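Local coordinates for polymerase X (Deinococcus radiodurans, PDB 2W9M), which probably extends DNA strands from deoxyribonucleoside triphosphates as a family X repair polymerase, and carries a zinc-binding domain of the polymerase and histidinol phosphatase type, at residues A[247-258]-A[299-309]; A[446-454]-A[475-484]. All blocks are in the same frame, centred on the assembly; numbering follows the deposited sequence.

Interaction 1: A[247-258]-A[299-309]; sequences DLLRSGEHFAGQ and RPAEYREPEHD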
# COMPACT_ATOMS: atom_id res chain seq x y z
N ASP A 247 17.43 -4.13 -22.42
CA ASP A 247 16.50 -4.57 -21.38
C ASP A 247 17.24 -5.09 -20.15
O ASP A 247 16.80 -4.85 -19.02
CB ASP A 247 15.54 -5.62 -21.93
CG ASP A 247 14.53 -5.03 -22.90
OD1 ASP A 247 14.57 -3.80 -23.13
OD2 ASP A 247 13.69 -5.79 -23.44
N LEU A 248 18.34 -5.79 -20.36
CA LEU A 248 19.15 -6.28 -19.25
C LEU A 248 19.79 -5.12 -18.50
O LEU A 248 19.72 -5.04 -17.27
CB LEU A 248 20.22 -7.25 -19.73
CG LEU A 248 19.78 -8.68 -20.03
CD1 LEU A 248 20.99 -9.52 -20.40
CD2 LEU A 248 19.07 -9.28 -18.83
N LEU A 249 20.42 -4.21 -19.24
CA LEU A 249 21.13 -3.09 -18.63
C LEU A 249 20.21 -2.13 -17.88
O LEU A 249 20.62 -1.54 -16.88
CB LEU A 249 21.96 -2.33 -19.67
CG LEU A 249 23.20 -3.08 -20.17
CD1 LEU A 249 23.74 -2.46 -21.43
CD2 LEU A 249 24.28 -3.13 -19.09
N ARG A 250 18.98 -1.97 -18.35
CA ARG A 250 18.02 -1.08 -17.71
C ARG A 250 17.12 -1.82 -16.71
O ARG A 250 15.94 -1.52 -16.61
CB ARG A 250 17.15 -0.37 -18.75
CG ARG A 250 17.91 0.31 -19.89
CD ARG A 250 18.66 1.56 -19.45
NE ARG A 250 17.78 2.52 -18.78
CZ ARG A 250 18.10 3.78 -18.52
NH1 ARG A 250 19.29 4.25 -18.88
NH2 ARG A 250 17.24 4.57 -17.90
N SER A 251 17.69 -2.76 -15.97
CA SER A 251 16.92 -3.57 -15.02
C SER A 251 16.75 -3.00 -13.60
O SER A 251 15.65 -3.07 -13.05
CB SER A 251 17.47 -5.00 -14.93
OG SER A 251 16.93 -5.79 -15.97
N GLY A 252 17.81 -2.45 -12.99
CA GLY A 252 19.11 -2.33 -13.60
C GLY A 252 20.28 -2.21 -12.63
O GLY A 252 20.83 -3.23 -12.21
N GLU A 253 20.63 -0.98 -12.26
CA GLU A 253 21.93 -0.67 -11.64
C GLU A 253 22.72 -1.84 -11.04
O GLU A 253 23.75 -2.23 -11.60
CB GLU A 253 21.84 0.50 -10.66
CG GLU A 253 21.98 1.87 -11.34
CD GLU A 253 22.11 3.02 -10.35
OE1 GLU A 253 21.86 2.82 -9.15
OE2 GLU A 253 22.46 4.14 -10.79
N HIS A 254 22.26 -2.39 -9.93
CA HIS A 254 23.00 -3.49 -9.31
C HIS A 254 23.16 -4.67 -10.26
O HIS A 254 24.26 -5.20 -10.42
CB HIS A 254 22.34 -3.97 -8.02
CG HIS A 254 22.92 -5.25 -7.49
ND1 HIS A 254 24.05 -5.29 -6.70
CD2 HIS A 254 22.54 -6.54 -7.67
CE1 HIS A 254 24.33 -6.54 -6.40
NE2 HIS A 254 23.43 -7.32 -6.98
N PHE A 255 22.06 -5.09 -10.87
CA PHE A 255 22.09 -6.22 -11.79
C PHE A 255 22.91 -5.92 -13.05
O PHE A 255 23.66 -6.76 -13.52
CB PHE A 255 20.66 -6.65 -12.17
CG PHE A 255 20.62 -7.73 -13.21
CD1 PHE A 255 20.86 -9.05 -12.87
CD2 PHE A 255 20.33 -7.42 -14.53
CE1 PHE A 255 20.82 -10.04 -13.83
CE2 PHE A 255 20.29 -8.42 -15.49
CZ PHE A 255 20.54 -9.73 -15.14
N ALA A 256 22.75 -4.71 -13.58
CA ALA A 256 23.49 -4.28 -14.76
C ALA A 256 24.99 -4.48 -14.56
O ALA A 256 25.67 -5.05 -15.41
CB ALA A 256 23.19 -2.81 -15.07
N GLY A 257 25.51 -4.01 -13.43
CA GLY A 257 26.91 -4.19 -13.10
C GLY A 257 27.27 -5.66 -13.04
O GLY A 257 28.33 -6.07 -13.51
N GLN A 258 26.37 -6.45 -12.46
CA GLN A 258 26.58 -7.89 -12.35
C GLN A 258 26.74 -8.55 -13.72
O GLN A 258 27.67 -9.31 -13.94
CB GLN A 258 25.42 -8.53 -11.59
CG GLN A 258 25.44 -8.30 -10.09
CD GLN A 258 25.83 -9.55 -9.32
OE1 GLN A 258 25.38 -10.66 -9.63
NE2 GLN A 258 26.65 -9.38 -8.29
N ARG A 299 17.80 -15.38 -15.48
CA ARG A 299 17.49 -14.86 -14.15
C ARG A 299 16.30 -13.90 -14.24
O ARG A 299 16.43 -12.78 -14.74
CB ARG A 299 18.71 -14.16 -13.56
CG ARG A 299 18.52 -13.59 -12.16
CD ARG A 299 19.85 -13.12 -11.58
NE ARG A 299 19.71 -12.51 -10.26
CZ ARG A 299 20.73 -12.02 -9.56
NH1 ARG A 299 21.96 -12.06 -10.04
NH2 ARG A 299 20.51 -11.47 -8.37
N PRO A 300 15.13 -14.35 -13.75
CA PRO A 300 13.87 -13.60 -13.84
C PRO A 300 13.99 -12.22 -13.19
O PRO A 300 14.65 -12.08 -12.16
CB PRO A 300 12.88 -14.47 -13.05
CG PRO A 300 13.48 -15.84 -13.07
CD PRO A 300 14.96 -15.63 -13.04
N ALA A 301 13.34 -11.21 -13.79
CA ALA A 301 13.41 -9.84 -13.28
C ALA A 301 13.01 -9.74 -11.81
O ALA A 301 13.45 -8.84 -11.10
CB ALA A 301 12.55 -8.91 -14.13
N GLU A 302 12.18 -10.68 -11.36
CA GLU A 302 11.75 -10.70 -9.96
C GLU A 302 12.92 -10.94 -9.02
O GLU A 302 12.87 -10.54 -7.85
CB GLU A 302 10.69 -11.78 -9.73
CG GLU A 302 9.41 -11.61 -10.52
CD GLU A 302 9.35 -12.50 -11.74
OE1 GLU A 302 10.39 -12.69 -12.40
OE2 GLU A 302 8.25 -13.02 -12.04
N TYR A 303 13.96 -11.61 -9.52
CA TYR A 303 15.08 -12.03 -8.68
C TYR A 303 16.37 -11.25 -8.91
O TYR A 303 17.46 -11.75 -8.61
CB TYR A 303 15.36 -13.52 -8.88
CG TYR A 303 14.19 -14.43 -8.56
CD1 TYR A 303 13.99 -15.61 -9.27
CD2 TYR A 303 13.30 -14.11 -7.54
CE1 TYR A 303 12.92 -16.44 -8.97
CE2 TYR A 303 12.23 -14.94 -7.24
CZ TYR A 303 12.05 -16.10 -7.96
OH TYR A 303 10.98 -16.91 -7.65
N ARG A 304 16.27 -10.03 -9.43
CA ARG A 304 17.45 -9.26 -9.78
C ARG A 304 17.82 -8.19 -8.76
O ARG A 304 18.41 -7.17 -9.10
CB ARG A 304 17.31 -8.63 -11.17
CG ARG A 304 17.13 -9.66 -12.27
CD ARG A 304 16.97 -9.00 -13.63
NE ARG A 304 16.59 -9.99 -14.64
CZ ARG A 304 16.35 -9.70 -15.92
NH1 ARG A 304 16.46 -8.45 -16.36
NH2 ARG A 304 16.01 -10.67 -16.76
N GLU A 305 17.47 -8.42 -7.50
CA GLU A 305 17.88 -7.54 -6.41
C GLU A 305 19.15 -8.09 -5.76
O GLU A 305 19.45 -9.27 -5.89
CB GLU A 305 16.78 -7.45 -5.34
CG GLU A 305 15.39 -7.18 -5.88
CD GLU A 305 15.25 -5.78 -6.45
OE1 GLU A 305 15.97 -4.86 -6.00
OE2 GLU A 305 14.40 -5.60 -7.35
N PRO A 306 19.89 -7.23 -5.06
CA PRO A 306 21.10 -7.70 -4.36
C PRO A 306 20.81 -8.89 -3.43
O PRO A 306 21.58 -9.85 -3.42
CB PRO A 306 21.53 -6.48 -3.56
CG PRO A 306 20.99 -5.31 -4.32
CD PRO A 306 19.70 -5.77 -4.92
N GLU A 307 19.72 -8.82 -2.68
CA GLU A 307 19.40 -9.85 -1.69
C GLU A 307 19.20 -11.23 -2.33
O GLU A 307 19.16 -12.24 -1.63
CB GLU A 307 18.14 -9.46 -0.89
CG GLU A 307 18.27 -8.18 -0.06
CD GLU A 307 18.24 -6.92 -0.92
OE1 GLU A 307 17.73 -6.98 -2.06
OE2 GLU A 307 18.73 -5.87 -0.45
N HIS A 308 19.07 -11.25 -3.65
CA HIS A 308 18.84 -12.48 -4.39
C HIS A 308 20.13 -13.13 -4.91
O HIS A 308 20.13 -14.29 -5.32
CB HIS A 308 17.92 -12.22 -5.59
CG HIS A 308 16.51 -11.91 -5.22
ND1 HIS A 308 15.98 -10.64 -5.33
CD2 HIS A 308 15.51 -12.70 -4.78
CE1 HIS A 308 14.71 -10.66 -4.95
NE2 HIS A 308 14.40 -11.90 -4.62
N ASP A 309 21.23 -12.38 -4.91
CA ASP A 309 22.47 -12.81 -5.55
C ASP A 309 22.88 -14.26 -5.27
O ASP A 309 23.32 -14.97 -6.17
CB ASP A 309 23.62 -11.87 -5.20
CG ASP A 309 23.65 -10.63 -6.07
OD1 ASP A 309 22.82 -10.53 -7.00
OD2 ASP A 309 24.51 -9.75 -5.82
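In the thumb region of this family X polymerase, the start of helix 253-264 packs against the irregular chain 299-309, after helix 287-293, with F255 and R304 at the centre of the contact. The arginine runs extended across the phenyl ring: its CD sits squarely over one face, 3.7 Å from the F255 ring centroid, and the guanidinium continues flat over the same ring, the planes 17° apart. Three bonds, all close to its plane, hold that guanidinium flat. R304 NH1 donates to S251 OG at 2.7 Å, though the N-H is bent at 132°, while NE and NH2 together clasp R299 O side-on; E287 adds a salt bridge to NH1. R299 repeats the trick on Y303 O with its own NE and NH2, its guanidinium standing nearly perpendicular to the F255 ring.

With CG anti to the backbone N (chi1 169°), the H254 ring meets P306 with one face and D309 with its edge. P306 CG lies over the face, 3.8 Å from the H254 ring centroid, in a CH-pi contact. D309 ties the two halves together. Its OD1 takes a nearly straight bond from R299 NH2 at 2.8 Å, part of a salt bridge, and its OD2 accepts from H254 NE2 at 2.9 Å on the syn side, the oxygen lying almost in the imidazole plane.

Interaction 2: A[446-454]-A[475-484]; sequences VSHPLVTVL and VLGACEANGT
N482, in the last turn of helix 472-482, reaches across to the turn that follows helix 435-446 and bridges two of its carbonyls with one amide nitrogen. ND2 donates to V446 O at 3.0 Å and to H448 O at 2.9 Å, so both hydrogens of the amide are used. Both bonds are bent, near 140° at the hydrogen; H448 O lies close to the amide plane, whereas V446 O is tilted from it. With CG anti to the backbone N (chi1 -156°), the side chain extends from the helix to this turn.

The turn has its own internal support: H448 ND1 accepts from L450 N at 2.9 Å in the plane of the imidazole, and H448 NE2 is bonded to D414. S447 OG is satisfied by I443 O, one turn back in the chain. R563, near the C terminus, bonds to the carbonyls of P449, V451 and N482 and so spans both segments.

Beside this polar patch, V446 turns its two methyls to the helix: CG2 meets A478 CB at 3.7 Å, and CG1 meets C479 SG at 3.8 Å. L454 CD2 reaches the same sulfur, 4.0 Å away, and also packs near V475 CG1. The helix closes in a Schellman motif, G483 having positive phi and T484 N bonding back to C479 O at 3.0 Å. Beyond it, backbone bonds from T452 and L454 to V485 pair the adjoining strands. This is a beta-alpha-beta crossover, strand 453-454, helix 472-482 and strand 485-489, in the parallel sheet of the zinc-binding domain; L454 stands two residues before the zinc ligand H456.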
# COMPACT_ATOMS: atom_id res chain seq x y z
N VAL A 446 -0.24 -11.65 18.80
CA VAL A 446 -0.22 -12.74 17.82
C VAL A 446 -0.27 -14.11 18.49
O VAL A 446 -0.36 -15.13 17.81
CB VAL A 446 1.02 -12.66 16.89
CG1 VAL A 446 0.99 -11.39 16.06
CG2 VAL A 446 2.30 -12.76 17.70
N SER A 447 -0.23 -14.12 19.81
CA SER A 447 -0.31 -15.37 20.57
C SER A 447 -1.74 -15.67 21.03
O SER A 447 -1.99 -16.70 21.65
CB SER A 447 0.62 -15.32 21.79
OG SER A 447 1.99 -15.38 21.42
N HIS A 448 -2.66 -14.76 20.73
CA HIS A 448 -4.05 -14.92 21.13
C HIS A 448 -4.64 -16.15 20.44
O HIS A 448 -4.29 -16.45 19.30
CB HIS A 448 -4.84 -13.65 20.76
CG HIS A 448 -6.20 -13.58 21.38
ND1 HIS A 448 -7.27 -14.32 20.92
CD2 HIS A 448 -6.68 -12.82 22.40
CE1 HIS A 448 -8.35 -14.03 21.63
NE2 HIS A 448 -8.01 -13.13 22.54
N PRO A 449 -5.53 -16.87 21.13
CA PRO A 449 -6.14 -18.08 20.57
C PRO A 449 -7.03 -17.83 19.35
O PRO A 449 -7.18 -18.72 18.51
CB PRO A 449 -7.00 -18.61 21.73
CG PRO A 449 -6.44 -17.99 22.95
CD PRO A 449 -5.90 -16.65 22.53
N LEU A 450 -7.61 -16.63 19.24
CA LEU A 450 -8.58 -16.35 18.19
C LEU A 450 -8.03 -15.56 17.00
O LEU A 450 -8.67 -15.47 15.96
CB LEU A 450 -9.80 -15.64 18.78
CG LEU A 450 -10.65 -16.45 19.77
CD1 LEU A 450 -11.92 -15.69 20.15
CD2 LEU A 450 -10.99 -17.80 19.19
N VAL A 451 -6.84 -15.00 17.15
CA VAL A 451 -6.22 -14.20 16.09
C VAL A 451 -5.88 -15.06 14.88
O VAL A 451 -5.31 -16.13 15.03
CB VAL A 451 -4.93 -13.53 16.59
CG1 VAL A 451 -4.22 -12.83 15.44
CG2 VAL A 451 -5.25 -12.55 17.70
N THR A 452 -6.21 -14.58 13.69
CA THR A 452 -5.86 -15.32 12.48
C THR A 452 -4.78 -14.66 11.63
O THR A 452 -3.92 -15.35 11.08
CB THR A 452 -7.10 -15.69 11.64
OG1 THR A 452 -6.80 -15.54 10.25
CG2 THR A 452 -8.25 -14.81 11.99
N VAL A 453 -4.81 -13.33 11.52
CA VAL A 453 -3.83 -12.61 10.73
C VAL A 453 -3.24 -11.41 11.47
O VAL A 453 -3.96 -10.67 12.15
CB VAL A 453 -4.44 -12.09 9.40
CG1 VAL A 453 -3.36 -11.49 8.51
CG2 VAL A 453 -5.16 -13.20 8.68
N LEU A 454 -1.93 -11.22 11.32
CA LEU A 454 -1.26 -10.01 11.80
C LEU A 454 -1.21 -8.95 10.69
O LEU A 454 -0.55 -9.15 9.66
CB LEU A 454 0.17 -10.33 12.27
CG LEU A 454 1.06 -9.11 12.50
CD1 LEU A 454 0.52 -8.22 13.63
CD2 LEU A 454 2.49 -9.52 12.79
N VAL A 475 8.86 -11.33 16.93
CA VAL A 475 7.42 -11.29 16.66
C VAL A 475 7.01 -12.36 15.66
O VAL A 475 6.04 -13.09 15.88
CB VAL A 475 6.97 -9.91 16.14
CG1 VAL A 475 5.49 -9.95 15.80
CG2 VAL A 475 7.25 -8.84 17.18
N LEU A 476 7.76 -12.46 14.56
CA LEU A 476 7.48 -13.47 13.54
C LEU A 476 7.59 -14.88 14.10
O LEU A 476 6.83 -15.77 13.73
CB LEU A 476 8.42 -13.29 12.34
CG LEU A 476 8.21 -12.03 11.50
CD1 LEU A 476 9.05 -12.07 10.24
CD2 LEU A 476 6.74 -11.86 11.16
N GLY A 477 8.55 -15.09 15.00
CA GLY A 477 8.70 -16.36 15.68
C GLY A 477 7.44 -16.69 16.46
O GLY A 477 6.97 -17.83 16.44
N ALA A 478 6.88 -15.69 17.13
CA ALA A 478 5.65 -15.86 17.88
C ALA A 478 4.48 -16.19 16.95
O ALA A 478 3.56 -16.92 17.33
CB ALA A 478 5.35 -14.62 18.69
N CYS A 479 4.52 -15.67 15.72
CA CYS A 479 3.49 -15.99 14.73
C CYS A 479 3.59 -17.46 14.34
O CYS A 479 2.59 -18.16 14.26
CB CYS A 479 3.65 -15.12 13.48
SG CYS A 479 3.15 -13.40 13.69
N GLU A 480 4.82 -17.90 14.08
CA GLU A 480 5.07 -19.28 13.68
C GLU A 480 4.59 -20.24 14.76
O GLU A 480 3.96 -21.26 14.46
CB GLU A 480 6.56 -19.49 13.42
CG GLU A 480 6.92 -20.90 12.99
CD GLU A 480 8.42 -21.13 12.90
OE1 GLU A 480 9.17 -20.42 13.61
OE2 GLU A 480 8.85 -22.01 12.12
N ALA A 481 4.87 -19.90 16.01
CA ALA A 481 4.53 -20.76 17.15
C ALA A 481 3.02 -20.85 17.37
O ALA A 481 2.53 -21.83 17.94
CB ALA A 481 5.22 -20.26 18.42
N ASN A 482 2.29 -19.84 16.93
CA ASN A 482 0.84 -19.84 17.10
C ASN A 482 0.11 -20.10 15.79
O ASN A 482 -1.11 -20.10 15.74
CB ASN A 482 0.37 -18.53 17.72
CG ASN A 482 -0.97 -18.67 18.42
OD1 ASN A 482 -1.21 -19.67 19.10
ND2 ASN A 482 -1.83 -17.67 18.27
N GLY A 483 0.87 -20.32 14.72
CA GLY A 483 0.29 -20.57 13.42
C GLY A 483 -0.53 -19.41 12.90
O GLY A 483 -1.39 -19.58 12.04
N THR A 484 -0.28 -18.21 13.42
CA THR A 484 -0.96 -17.03 12.91
C THR A 484 -0.30 -16.53 11.62
O THR A 484 0.92 -16.39 11.55
CB THR A 484 -1.06 -15.92 13.97
OG1 THR A 484 -0.81 -14.64 13.36
CG2 THR A 484 -0.06 -16.14 15.07

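How the interactions relate
From the N terminus, interaction 1 comes first: 40 residues, including the three-stranded antiparallel sheet 269-282 and helix 287-293, run between its segments before the loop closes in the thumb region. The chain then enters the seven-stranded parallel sheet at strand 329-333. Interaction 2 closes a shorter loop of 20 residues late in that sheet, joining strand 453-454 to the helix that leads into strand 485-489. The two loops are in series, neither nested nor crossed. The centres of interactions 1 and 2 are about 35 Å apart, their nearest atoms about 14 Å. Salt bridges join E305 to R190 of helix 186-190 and E302 to R534 of helix 526-535, the latter in the zinc-binding part.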